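Local coordinates for protein carbohydrate kinase, FGGY (Novosphingobium aromaticivorans, PDB 3H6E) that is probably a sugar kinase of the FGGY family, transferring phosphate to a carbohydrate whose identity is not known, at residues I201-A204 with G205-V208; T459-N462 with R463-E467; A50-T53 with G54-L57; E309-T312 with R313-D316. All coordinates share one frame; numbering follows the deposited sequence.

In the fold
Four short-range contacts sample both halves of a two-domain FGGY kinase of the actin-like ATPase clan. Interactions 1 and 3 lie in the N-terminal half at different parts of its six-stranded sheet, centres about 23 Å apart: interaction 1 leads into the edge strand 207-210, whereas interaction 3 opens helix 50-63, which packs on strands 9-13 and 17-23. Interactions 2 and 4 lie in the C-terminal half, centres about 26 Å apart, and both reach helix 363-384. Interaction 2 is about 48 Å from interaction 1, centre to centre, on the opposite side of the chain's centre. In relatives, substrates bind in the cleft between the two domains.

Interaction 1: I201-A204 with G205-V208; sequences IVRA and GDTV
With CG of Asp-206 set opposite its own carbonyl carbon (chi1 -75°), the carboxylate folds back beside the backbone of Arg-203; Arg-203 CG likewise stands opposite its carbonyl carbon, but its chain, bent at chi3, leads away. The type I beta turn from Arg-203 to Asp-206 brings the two ends together. Arg-203 is gripped at both backbone polar atoms: its O accepts Asp-206 N at 2.7 Å, and its N donates to Asp-206 OD2 at 3.0 Å (N-H...O 150°). That second donor comes from above the carboxylate plane, 49° out of it. The same oxygen rests against the aliphatic root of the arginine, Arg-203 CB lying 3.3 Å from Asp-206 OD2. On the strand side, Val-202 CG1 presses against Asp-206 CB at 3.4 Å, the side chains crossing at a slant. The turn leads from the short, weakly bonded strand 201-202, paired with 166-167, into the sheet-edge strand 207-210; Ala-204 and Asp-206 also bond by backbone to Gly-230 and Ala-229. The Arg-203 head turns elsewhere, its NH2 making a weak hydrogen bond to His-289 O. Replacing Asp-206 by an alanine would probably leave the Arg-203 N-H without its carboxylate mate and the turn with one fewer of the two hydrogen bonds between these residues. Although they carry opposite charges, Arg-203 NE and Asp-206 OD2 stand 5.6 Å apart, so the carboxylate serves mainly to close the turn by accepting a backbone N-H, and any attraction between the charges is probably a secondary effect.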
# COMPACT_ATOMS: atom_id res chain seq x y z
N ILE A 201 11.90 11.39 14.35
CA ILE A 201 10.61 10.77 14.07
C ILE A 201 9.46 11.52 14.74
O ILE A 201 9.52 11.87 15.92
CB ILE A 201 10.58 9.29 14.49
CG1 ILE A 201 11.38 8.44 13.50
CG2 ILE A 201 9.14 8.80 14.59
CD1 ILE A 201 11.52 6.99 13.89
N VAL A 202 8.41 11.75 13.96
CA VAL A 202 7.22 12.46 14.42
C VAL A 202 6.00 11.65 14.01
O VAL A 202 6.09 10.76 13.16
CB VAL A 202 7.17 13.89 13.82
CG1 VAL A 202 5.79 14.25 13.32
CG2 VAL A 202 7.68 14.91 14.82
N ARG A 203 4.86 11.91 14.64
CA ARG A 203 3.62 11.22 14.30
C ARG A 203 2.94 11.89 13.11
O ARG A 203 2.88 13.12 13.02
CB ARG A 203 2.71 11.14 15.52
CG ARG A 203 3.40 10.49 16.71
CD ARG A 203 2.53 10.42 17.95
NE ARG A 203 1.64 9.26 17.95
CZ ARG A 203 2.06 8.00 17.98
NH1 ARG A 203 3.35 7.71 17.99
NH2 ARG A 203 1.17 7.01 17.98
N ALA A 204 2.43 11.07 12.20
CA ALA A 204 1.85 11.53 10.94
C ALA A 204 0.90 12.72 11.08
O ALA A 204 0.83 13.58 10.19
CB ALA A 204 1.14 10.37 10.23
N GLY A 205 0.16 12.77 12.18
CA GLY A 205 -0.80 13.83 12.40
C GLY A 205 -0.24 15.06 13.09
O GLY A 205 -0.91 16.09 13.18
N ASP A 206 1.00 14.96 13.58
CA ASP A 206 1.67 16.09 14.21
C ASP A 206 1.85 17.21 13.22
O ASP A 206 1.87 16.99 12.02
CB ASP A 206 3.03 15.68 14.76
CG ASP A 206 2.93 14.86 16.02
OD1 ASP A 206 1.88 14.93 16.68
OD2 ASP A 206 3.91 14.14 16.35
N THR A 207 1.98 18.43 13.74
CA THR A 207 2.26 19.58 12.89
C THR A 207 3.76 19.73 12.71
O THR A 207 4.50 19.88 13.69
CB THR A 207 1.70 20.88 13.51
OG1 THR A 207 0.29 20.75 13.72
CG2 THR A 207 1.97 22.05 12.58
N VAL A 208 4.21 19.68 11.46
CA VAL A 208 5.62 19.90 11.17
C VAL A 208 5.95 21.36 11.39
O VAL A 208 7.02 21.70 11.91
CB VAL A 208 5.96 19.50 9.72
CG1 VAL A 208 7.45 19.71 9.45
CG2 VAL A 208 5.58 18.06 9.46

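Interaction 2: T459-N462 with R463-E467; sequences TYRN and RWQAE
Thr-459 and Arg-463 lie one helical turn apart, joined by the regular i to i+4 bond from Arg-463 N to Thr-459 O (2.9 Å), and the same pattern links Tyr-460 to Trp-464, Arg-461 to Gln-465 and Asn-462 to Ala-466. The Arg-463 chain, bent at chi2 and chi3, curls back along the helix until its guanidinium lies beside the threonine, both side chains pointing the same way. The methyl Thr-459 CG2 sits over the centre of that flat group, 3.5 Å from Arg-463 CZ, and Arg-463 NH1 adds a weak hydrogen bond to Thr-459 O at 3.2 Å. One carbonyl oxygen thus takes both a main-chain and a side-chain N-H of the same arginine. Thr-459 OG1 is hydrogen-bonded to Asp-456 OD1. On another side of the helix, Gln-465 OE1 stands over one face of the Arg-461 guanidinium, toward its rim and 3.0 Å from Arg-461 NE; it is too far off the line of the N-H for a hydrogen bond. The amide and guanidinium planes are 37° apart. The bend at chi3 (95°) turns the Arg-461 head across the end of the glutamine; its NH1 forms a salt bridge with Asp-379 of helix 363-384. Tyr-460 and Trp-464 share the buried face against strand 337-339, their OH and NE1 bonded to the carbonyls of Arg-336 and Ile-338. For Arg-461, then, the ionic bond is supplied by the neighbouring helix, while the partly negative amide oxygen of Gln-465 would probably add a modest electrostatic attraction besides plain contact.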
# COMPACT_ATOMS: atom_id res chain seq x y z
N THR A 459 -17.27 -28.52 0.31
CA THR A 459 -16.91 -29.66 -0.52
C THR A 459 -15.90 -29.21 -1.56
O THR A 459 -14.87 -29.86 -1.77
CB THR A 459 -18.15 -30.24 -1.23
OG1 THR A 459 -19.22 -30.38 -0.29
CG2 THR A 459 -17.83 -31.60 -1.85
N TYR A 460 -16.20 -28.09 -2.20
CA TYR A 460 -15.33 -27.50 -3.21
C TYR A 460 -13.95 -27.19 -2.65
O TYR A 460 -12.95 -27.70 -3.14
CB TYR A 460 -15.97 -26.22 -3.74
CG TYR A 460 -15.33 -25.66 -4.99
CD1 TYR A 460 -15.68 -26.14 -6.25
CD2 TYR A 460 -14.40 -24.63 -4.92
CE1 TYR A 460 -15.11 -25.61 -7.40
CE2 TYR A 460 -13.83 -24.10 -6.06
CZ TYR A 460 -14.18 -24.59 -7.29
OH TYR A 460 -13.61 -24.06 -8.43
N ARG A 461 -13.90 -26.36 -1.61
CA ARG A 461 -12.61 -26.00 -1.01
C ARG A 461 -11.90 -27.22 -0.46
O ARG A 461 -10.68 -27.32 -0.54
CB ARG A 461 -12.77 -24.96 0.10
CG ARG A 461 -11.43 -24.63 0.76
CD ARG A 461 -11.51 -23.48 1.74
NE ARG A 461 -11.69 -23.93 3.12
CZ ARG A 461 -11.37 -23.21 4.18
NH1 ARG A 461 -10.85 -22.00 4.03
NH2 ARG A 461 -11.57 -23.69 5.40
N ASN A 462 -12.67 -28.14 0.11
CA ASN A 462 -12.12 -29.39 0.62
C ASN A 462 -11.38 -30.15 -0.48
O ASN A 462 -10.23 -30.56 -0.29
CB ASN A 462 -13.21 -30.26 1.25
CG ASN A 462 -13.63 -29.75 2.61
OD1 ASN A 462 -12.79 -29.34 3.42
ND2 ASN A 462 -14.93 -29.80 2.89
N ARG A 463 -12.03 -30.32 -1.63
CA ARG A 463 -11.39 -30.92 -2.78
C ARG A 463 -10.16 -30.12 -3.20
O ARG A 463 -9.06 -30.66 -3.31
CB ARG A 463 -12.36 -31.06 -3.96
CG ARG A 463 -13.00 -32.44 -4.07
CD ARG A 463 -14.33 -32.53 -3.34
NE ARG A 463 -15.45 -32.79 -4.25
CZ ARG A 463 -16.15 -31.85 -4.88
NH1 ARG A 463 -15.87 -30.56 -4.71
NH2 ARG A 463 -17.15 -32.20 -5.68
N TRP A 464 -10.35 -28.82 -3.41
CA TRP A 464 -9.26 -27.92 -3.78
C TRP A 464 -8.06 -28.08 -2.85
O TRP A 464 -6.95 -28.38 -3.30
CB TRP A 464 -9.74 -26.46 -3.77
CG TRP A 464 -8.72 -25.47 -4.25
CD1 TRP A 464 -8.34 -25.24 -5.54
CD2 TRP A 464 -7.97 -24.55 -3.45
NE1 TRP A 464 -7.39 -24.25 -5.59
CE2 TRP A 464 -7.14 -23.81 -4.32
CE3 TRP A 464 -7.90 -24.29 -2.07
CZ2 TRP A 464 -6.27 -22.83 -3.86
CZ3 TRP A 464 -7.03 -23.32 -1.62
CH2 TRP A 464 -6.22 -22.60 -2.51
N GLN A 465 -8.28 -27.89 -1.55
CA GLN A 465 -7.22 -28.01 -0.56
C GLN A 465 -6.52 -29.36 -0.64
O GLN A 465 -5.29 -29.42 -0.73
CB GLN A 465 -7.77 -27.77 0.85
CG GLN A 465 -7.99 -26.30 1.18
CD GLN A 465 -8.53 -26.10 2.58
OE1 GLN A 465 -8.85 -24.98 2.98
NE2 GLN A 465 -8.64 -27.19 3.34
N ALA A 466 -7.30 -30.43 -0.62
CA ALA A 466 -6.75 -31.78 -0.74
C ALA A 466 -5.85 -31.88 -1.97
O ALA A 466 -4.69 -32.29 -1.87
CB ALA A 466 -7.87 -32.80 -0.81
N GLU A 467 -6.38 -31.50 -3.12
CA GLU A 467 -5.63 -31.53 -4.37
C GLU A 467 -4.30 -30.77 -4.28
O GLU A 467 -3.26 -31.28 -4.69
CB GLU A 467 -6.47 -30.98 -5.52
CG GLU A 467 -7.50 -31.96 -6.05
CD GLU A 467 -6.88 -33.04 -6.90
OE1 GLU A 467 -6.02 -32.72 -7.75
OE2 GLU A 467 -7.25 -34.22 -6.72

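Interaction 3: A50-T53 with G54-L57; sequences APDT and GRWL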
# COMPACT_ATOMS: atom_id res chain seq x y z
N ALA A 50 11.91 15.27 -8.21
CA ALA A 50 11.61 16.16 -7.09
C ALA A 50 11.56 17.64 -7.49
O ALA A 50 10.56 18.32 -7.22
CB ALA A 50 12.60 15.95 -5.95
N PRO A 51 12.63 18.15 -8.12
CA PRO A 51 12.64 19.58 -8.45
C PRO A 51 11.40 19.97 -9.24
O PRO A 51 10.73 20.95 -8.91
CB PRO A 51 13.88 19.72 -9.34
CG PRO A 51 14.74 18.56 -9.00
CD PRO A 51 13.80 17.44 -8.65
N ASP A 52 11.09 19.18 -10.26
CA ASP A 52 10.01 19.50 -11.18
C ASP A 52 8.63 19.35 -10.56
O ASP A 52 7.73 20.15 -10.82
CB ASP A 52 10.13 18.62 -12.43
CG ASP A 52 9.14 19.00 -13.50
OD1 ASP A 52 9.15 20.17 -13.94
OD2 ASP A 52 8.35 18.12 -13.91
N THR A 53 8.44 18.32 -9.74
CA THR A 53 7.17 18.13 -9.06
C THR A 53 6.92 19.28 -8.09
O THR A 53 5.78 19.73 -7.92
CB THR A 53 7.11 16.79 -8.31
OG1 THR A 53 7.06 15.72 -9.26
CG2 THR A 53 5.88 16.73 -7.42
N GLY A 54 7.99 19.74 -7.45
CA GLY A 54 7.92 20.88 -6.56
C GLY A 54 7.34 22.08 -7.28
O GLY A 54 6.57 22.85 -6.70
N ARG A 55 7.70 22.23 -8.55
CA ARG A 55 7.17 23.32 -9.37
C ARG A 55 5.68 23.13 -9.64
O ARG A 55 4.87 23.96 -9.25
CB ARG A 55 7.95 23.45 -10.67
CG ARG A 55 9.44 23.68 -10.47
CD ARG A 55 10.17 23.89 -11.79
NE ARG A 55 11.60 23.61 -11.66
CZ ARG A 55 12.19 22.54 -12.18
NH1 ARG A 55 11.48 21.65 -12.87
NH2 ARG A 55 13.49 22.35 -12.02
N TRP A 56 5.33 22.04 -10.32
CA TRP A 56 3.93 21.77 -10.64
C TRP A 56 3.01 22.05 -9.45
O TRP A 56 1.93 22.61 -9.61
CB TRP A 56 3.73 20.33 -11.10
CG TRP A 56 2.28 19.92 -11.18
CD1 TRP A 56 1.37 20.31 -12.12
CD2 TRP A 56 1.57 19.05 -10.28
NE1 TRP A 56 0.15 19.74 -11.87
CE2 TRP A 56 0.24 18.96 -10.75
CE3 TRP A 56 1.93 18.34 -9.13
CZ2 TRP A 56 -0.72 18.19 -10.10
CZ3 TRP A 56 0.97 17.58 -8.49
CH2 TRP A 56 -0.34 17.51 -8.98
N LEU A 57 3.45 21.66 -8.26
CA LEU A 57 2.59 21.73 -7.09
C LEU A 57 2.63 23.09 -6.38
O LEU A 57 1.84 23.35 -5.48
CB LEU A 57 2.87 20.57 -6.12
CG LEU A 57 3.75 20.76 -4.89
CD1 LEU A 57 2.89 21.13 -3.69
CD2 LEU A 57 4.52 19.48 -4.61
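Asp-52 and Arg-55 form a salt bridge within the first turns of helix 50-63: Asp-52 OD1 lies 3.0 Å from Arg-55 NH1, in the plane of the guanidinium at its edge. As a hydrogen bond it is weak, bent to 122°, and the carboxylate and guanidinium planes are 55° apart. The other oxygen, OD2, pairs with Arg-35 NH2, so one carboxylate is shared between two arginines. With CG opposite the backbone N and beside its own carbonyl carbon (chi1 -174°), the Asp-52 side chain meets the outstretched Arg-55 chain at about a right angle. Further back, Pro-51 O lies over the centre of the Arg-55 guanidinium, and Pro-51 CB touches Arg-55 NH2 at 3.8 Å. The bonds from Gly-54 N to Ala-50 O (2.9 Å) and from Trp-56 N to Asp-52 O (3.1 Å) are regular i to i+4 bonds of the helix, and Thr-53 OG1 bonds Asp-49 O. On the inner side, Thr-53 CG2 meets Leu-57 CD2 at 4.2 Å. These two side chains reach Trp-156 of helix 152-159 and strand 9-13, at Leu-13 and Ile-11, while Trp-56 lies on Ser-18 and Val-20 of strand 17-23 and on Arg-35 of strand 29-36.

Interaction 4: E309-T312 with R313-D316; sequences EIDT and RRVD
Glu-309 and Arg-313 make the clearer of two ion pairs: Glu-309 OE1 lies 2.8 Å from Arg-313 NH2, near the guanidinium plane at its edge. The extended glutamate runs alongside the arginine, yet its carboxylate is twisted 72° against the guanidinium. A second pair joins Asp-311 to Arg-314 NH1, but that nitrogen is modelled too close to the aspartate, so its detail is doubtful. Two backbone hydrogen bonds, each between residues three apart, hold the chain: Arg-313 N to Ile-310 O at 2.9 Å, and a longer one, Arg-314 N to Asp-311 O, at 3.3 Å. In both, the donor stands above the carbonyl plane. The apolar contact comes from Ile-310, whose CG1 occupies the position between backbone N and carbonyl carbon (chi1 56°) and carries CD1 over one face of the Arg-313 guanidinium, 3.5 Å from Arg-313 NH1. Thr-312 CG2 adds a looser touch at Arg-313 CG, 3.8 Å away. Arg-313 also bonds through NE to Ile-308 O and makes a cation-pi contact with Trp-363, against which Glu-309 packs as well. A methionine in place of Arg-313 is likely to leave the Glu-309 carboxylate without its countercharge and Ile-308 O without the side-chain N-H. Glu-309, with positive phi, is where the chain leaves helix 300-308, and a short 3-10 turn at Asp-311 and Thr-312 follows; this is the surface loop after the C-terminal end of that helix, in the C-terminal domain, with the arginine reaching back to the last helical carbonyl.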
# COMPACT_ATOMS: atom_id res chain seq x y z
N GLU A 309 -7.00 -13.58 -20.15
CA GLU A 309 -6.25 -13.11 -21.32
C GLU A 309 -6.34 -11.61 -21.61
O GLU A 309 -5.32 -10.95 -21.73
CB GLU A 309 -6.63 -13.93 -22.56
CG GLU A 309 -6.33 -15.42 -22.44
CD GLU A 309 -6.71 -16.21 -23.68
OE1 GLU A 309 -7.18 -15.59 -24.66
OE2 GLU A 309 -6.53 -17.44 -23.67
N ILE A 310 -7.56 -11.08 -21.72
CA ILE A 310 -7.73 -9.70 -22.17
C ILE A 310 -8.70 -8.88 -21.32
O ILE A 310 -9.60 -9.43 -20.68
CB ILE A 310 -8.19 -9.64 -23.65
CG1 ILE A 310 -9.48 -10.45 -23.85
CG2 ILE A 310 -7.10 -10.16 -24.59
CD1 ILE A 310 -9.92 -10.55 -25.29
N ASP A 311 -8.52 -7.56 -21.32
CA ASP A 311 -9.35 -6.64 -20.56
C ASP A 311 -10.83 -6.91 -20.77
O ASP A 311 -11.67 -6.64 -19.90
CB ASP A 311 -9.06 -5.19 -20.96
CG ASP A 311 -7.73 -4.69 -20.44
OD1 ASP A 311 -7.59 -3.46 -20.27
OD2 ASP A 311 -6.82 -5.52 -20.21
N THR A 312 -11.15 -7.43 -21.95
CA THR A 312 -12.53 -7.65 -22.37
C THR A 312 -13.24 -8.73 -21.55
O THR A 312 -14.47 -8.80 -21.53
CB THR A 312 -12.58 -7.99 -23.88
OG1 THR A 312 -12.77 -6.78 -24.63
CG2 THR A 312 -13.70 -8.96 -24.19
N ARG A 313 -12.46 -9.55 -20.86
CA ARG A 313 -13.04 -10.65 -20.08
C ARG A 313 -12.67 -10.53 -18.60
O ARG A 313 -12.69 -11.52 -17.86
CB ARG A 313 -12.62 -11.99 -20.68
CG ARG A 313 -12.99 -12.12 -22.15
CD ARG A 313 -12.80 -13.54 -22.68
NE ARG A 313 -11.40 -13.86 -22.91
CZ ARG A 313 -10.83 -13.91 -24.11
NH1 ARG A 313 -11.55 -13.67 -25.20
NH2 ARG A 313 -9.54 -14.20 -24.22
N ARG A 314 -12.33 -9.32 -18.17
CA ARG A 314 -12.10 -9.04 -16.75
C ARG A 314 -13.33 -9.44 -15.94
O ARG A 314 -14.46 -9.10 -16.28
CB ARG A 314 -11.81 -7.55 -16.55
CG ARG A 314 -10.35 -7.17 -16.57
CD ARG A 314 -10.19 -5.66 -16.51
NE ARG A 314 -9.00 -5.24 -15.77
CZ ARG A 314 -7.86 -4.87 -16.34
NH1 ARG A 314 -7.74 -4.86 -17.66
NH2 ARG A 314 -6.83 -4.50 -15.58
N VAL A 315 -13.09 -10.15 -14.84
CA VAL A 315 -14.18 -10.69 -14.03
C VAL A 315 -14.94 -9.65 -13.20
O VAL A 315 -15.88 -9.99 -12.49
CB VAL A 315 -13.67 -11.78 -13.07
CG1 VAL A 315 -12.99 -12.89 -13.85
CG2 VAL A 315 -12.73 -11.17 -12.04
N ASP A 316 -14.54 -8.38 -13.30
CA ASP A 316 -15.18 -7.33 -12.52
C ASP A 316 -16.16 -6.47 -13.34
O ASP A 316 -16.81 -5.58 -12.79
CB ASP A 316 -14.15 -6.44 -11.82
CG ASP A 316 -13.25 -5.70 -12.80
OD1 ASP A 316 -12.86 -6.29 -13.83
OD2 ASP A 316 -12.93 -4.52 -12.53